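Local coordinates for protein putative phosphinothricin n-acetyltransferase (Acinetobacter baylyi, PDB 2JLM) that probably transfers the acetyl group of acetyl-CoA to L-methionine sulfoximine and L-methionine sulfone, as a GNAT-family N-acetyltransferase, at residues E114-A119 and H125-C130. Numbering follows the deposited sequence.
Sequences ELIKRA and HVMVGC
Met127 reaches from strand 126-130 to helix 114-119 and meets Leu115, Ile116 and Ala119, residues one turn apart or adjacent on the helix. All the contacts between the two segments are apolar and all pass through this one side chain. Its sulfur lies against the methyl of Ala119, with SD 3.6 Å from Ala119 CB, and also touches Ile116, where SD is 3.9 Å from CG1. The terminal methyl lies nearer the N-terminal end of the helical segment than the sulfur does: Met127 CE sits 4.1 Å from Leu115 CD2 and equally far from Ile116 CG1. Extension through chi2 (177°) carries the sulfur across to the helix, and the bend at chi3 (60°) then turns CE away from Ala119 and toward Leu115 and Ile116. Leu115 meets this methyl with its CD2 branch, whereas Ile116 offers the CG1 arm from the flank of the helix. At Ala119 the helix offers the sulfur only a methyl group, and here the backbones come nearest, with Ala119 CA 7.9 Å from Met127 CA. The axes of helix 114-119 and strand 126-130 approach to 10.2 Å and run roughly antiparallel, at 145°. The contact joins the helix and the second strand of the beta-alpha-beta unit formed by strand 91-98, helix 107-121 and strand 126-132 in the GNAT fold, with the helix packed on one face of the sheet. Around Met127 the helix also rests on neighbouring strands, Leu115 on His94, Ala77 and Trp79 and Ile116 on Leu171, while Val126 and Val128 pack against a second subunit.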
loop_
_atom_site.group_PDB
_atom_site.type_symbol
_atom_site.label_atom_id
_atom_site.label_comp_id
_atom_site.label_asym_id
_atom_site.label_seq_id
_atom_site.Cartn_x
_atom_site.Cartn_y
_atom_site.Cartn_z
ATOM N N GLU D 114 0.821 -17.600 11.390
ATOM C CA GLU D 114 1.258 -16.603 10.427
ATOM C C GLU D 114 0.216 -15.466 10.337
ATOM O O GLU D 114 0.571 -14.287 10.308
ATOM C CB GLU D 114 1.527 -17.272 9.072
ATOM C CG GLU D 114 2.332 -16.435 8.072
ATOM C CD GLU D 114 3.822 -16.322 8.413
ATOM O OE1 GLU D 114 4.281 -16.928 9.410
ATOM O OE2 GLU D 114 4.540 -15.615 7.671
ATOM N N LEU D 115 -1.068 -15.818 10.341
ATOM C CA LEU D 115 -2.136 -14.810 10.319
ATOM C C LEU D 115 -2.084 -13.888 11.531
ATOM O O LEU D 115 -2.316 -12.689 11.416
ATOM C CB LEU D 115 -3.510 -15.472 10.267
ATOM C CG LEU D 115 -4.626 -14.533 9.822
ATOM C CD1 LEU D 115 -4.365 -14.097 8.386
ATOM C CD2 LEU D 115 -5.974 -15.208 9.951
ATOM N N ILE D 116 -1.780 -14.448 12.693
ATOM C CA ILE D 116 -1.714 -13.652 13.913
ATOM C C ILE D 116 -0.547 -12.668 13.858
ATOM O O ILE D 116 -0.671 -11.504 14.276
ATOM C CB ILE D 116 -1.613 -14.557 15.141
ATOM C CG1 ILE D 116 -2.909 -15.357 15.295
ATOM C CG2 ILE D 116 -1.321 -13.750 16.408
ATOM C CD1 ILE D 116 -2.854 -16.396 16.415
ATOM N N LYS D 117 0.582 -13.138 13.334
ATOM C CA LYS D 117 1.730 -12.265 13.101
ATOM C C LYS D 117 1.311 -11.111 12.201
ATOM O O LYS D 117 1.637 -9.962 12.471
ATOM C CB LYS D 117 2.895 -13.046 12.480
ATOM C CG LYS D 117 3.747 -13.804 13.506
ATOM C CD LYS D 117 4.848 -14.631 12.839
ATOM N N ARG D 118 0.556 -11.421 11.147
ATOM C CA ARG D 118 0.070 -10.395 10.233
ATOM C C ARG D 118 -0.867 -9.392 10.925
ATOM O O ARG D 118 -0.840 -8.200 10.614
ATOM C CB ARG D 118 -0.637 -11.036 9.033
ATOM C CG ARG D 118 -0.833 -10.087 7.848
ATOM C CD ARG D 118 0.505 -9.722 7.202
ATOM N NE ARG D 118 1.186 -10.924 6.729
ATOM C CZ ARG D 118 1.003 -11.458 5.524
ATOM N NH1 ARG D 118 1.650 -12.563 5.176
ATOM N NH2 ARG D 118 0.180 -10.882 4.659
ATOM N N ALA D 119 -1.696 -9.882 11.849
ATOM C CA ALA D 119 -2.626 -9.028 12.591
ATOM C C ALA D 119 -1.863 -7.999 13.413
ATOM O O ALA D 119 -2.215 -6.817 13.429
ATOM C CB ALA D 119 -3.549 -9.871 13.514
ATOM N N HIS D 125 -6.602 -5.073 16.970
ATOM C CA HIS D 125 -6.693 -5.197 18.418
ATOM C C HIS D 125 -7.293 -6.532 18.826
ATOM O O HIS D 125 -6.840 -7.150 19.785
ATOM C CB HIS D 125 -7.522 -4.063 19.013
ATOM C CG HIS D 125 -7.531 -4.045 20.511
ATOM N ND1 HIS D 125 -6.376 -4.013 21.262
ATOM C CD2 HIS D 125 -8.557 -4.032 21.401
ATOM C CE1 HIS D 125 -6.689 -3.996 22.550
ATOM N NE2 HIS D 125 -8.003 -4.007 22.659
ATOM N N VAL D 126 -8.328 -6.962 18.108
ATOM C CA VAL D 126 -9.014 -8.205 18.430
ATOM C C VAL D 126 -9.259 -9.054 17.178
ATOM O O VAL D 126 -9.754 -8.563 16.170
ATOM C CB VAL D 126 -10.385 -7.942 19.104
ATOM C CG1 VAL D 126 -11.164 -9.225 19.206
ATOM C CG2 VAL D 126 -10.212 -7.317 20.490
ATOM N N MET D 127 -8.915 -10.333 17.251
ATOM C CA MET D 127 -9.315 -11.284 16.222
ATOM C C MET D 127 -10.427 -12.154 16.772
ATOM O O MET D 127 -10.285 -12.736 17.845
ATOM C CB MET D 127 -8.136 -12.177 15.837
ATOM C CG MET D 127 -6.945 -11.417 15.274
ATOM S SD MET D 127 -5.582 -12.544 14.932
ATOM C CE MET D 127 -6.316 -13.643 13.737
ATOM N N VAL D 128 -11.537 -12.246 16.053
ATOM C CA VAL D 128 -12.638 -13.106 16.488
ATOM C C VAL D 128 -12.782 -14.296 15.576
ATOM O O VAL D 128 -12.880 -14.147 14.355
ATOM C CB VAL D 128 -13.972 -12.373 16.445
ATOM C CG1 VAL D 128 -15.123 -13.337 16.788
ATOM C CG2 VAL D 128 -13.944 -11.175 17.383
ATOM N N GLY D 129 -12.808 -15.482 16.167
ATOM C CA GLY D 129 -13.190 -16.674 15.430
ATOM C C GLY D 129 -14.582 -17.157 15.817
ATOM O O GLY D 129 -14.936 -17.226 16.992
ATOM N N CYS D 130 -15.380 -17.495 14.820
ATOM C CA CYS D 130 -16.704 -18.021 15.071
ATOM C C CYS D 130 -16.763 -19.511 14.710
ATOM O O CYS D 130 -16.644 -19.876 13.549
ATOM C CB CYS D 130 -17.740 -17.229 14.275
ATOM S SG CYS D 130 -19.432 -17.745 14.592
#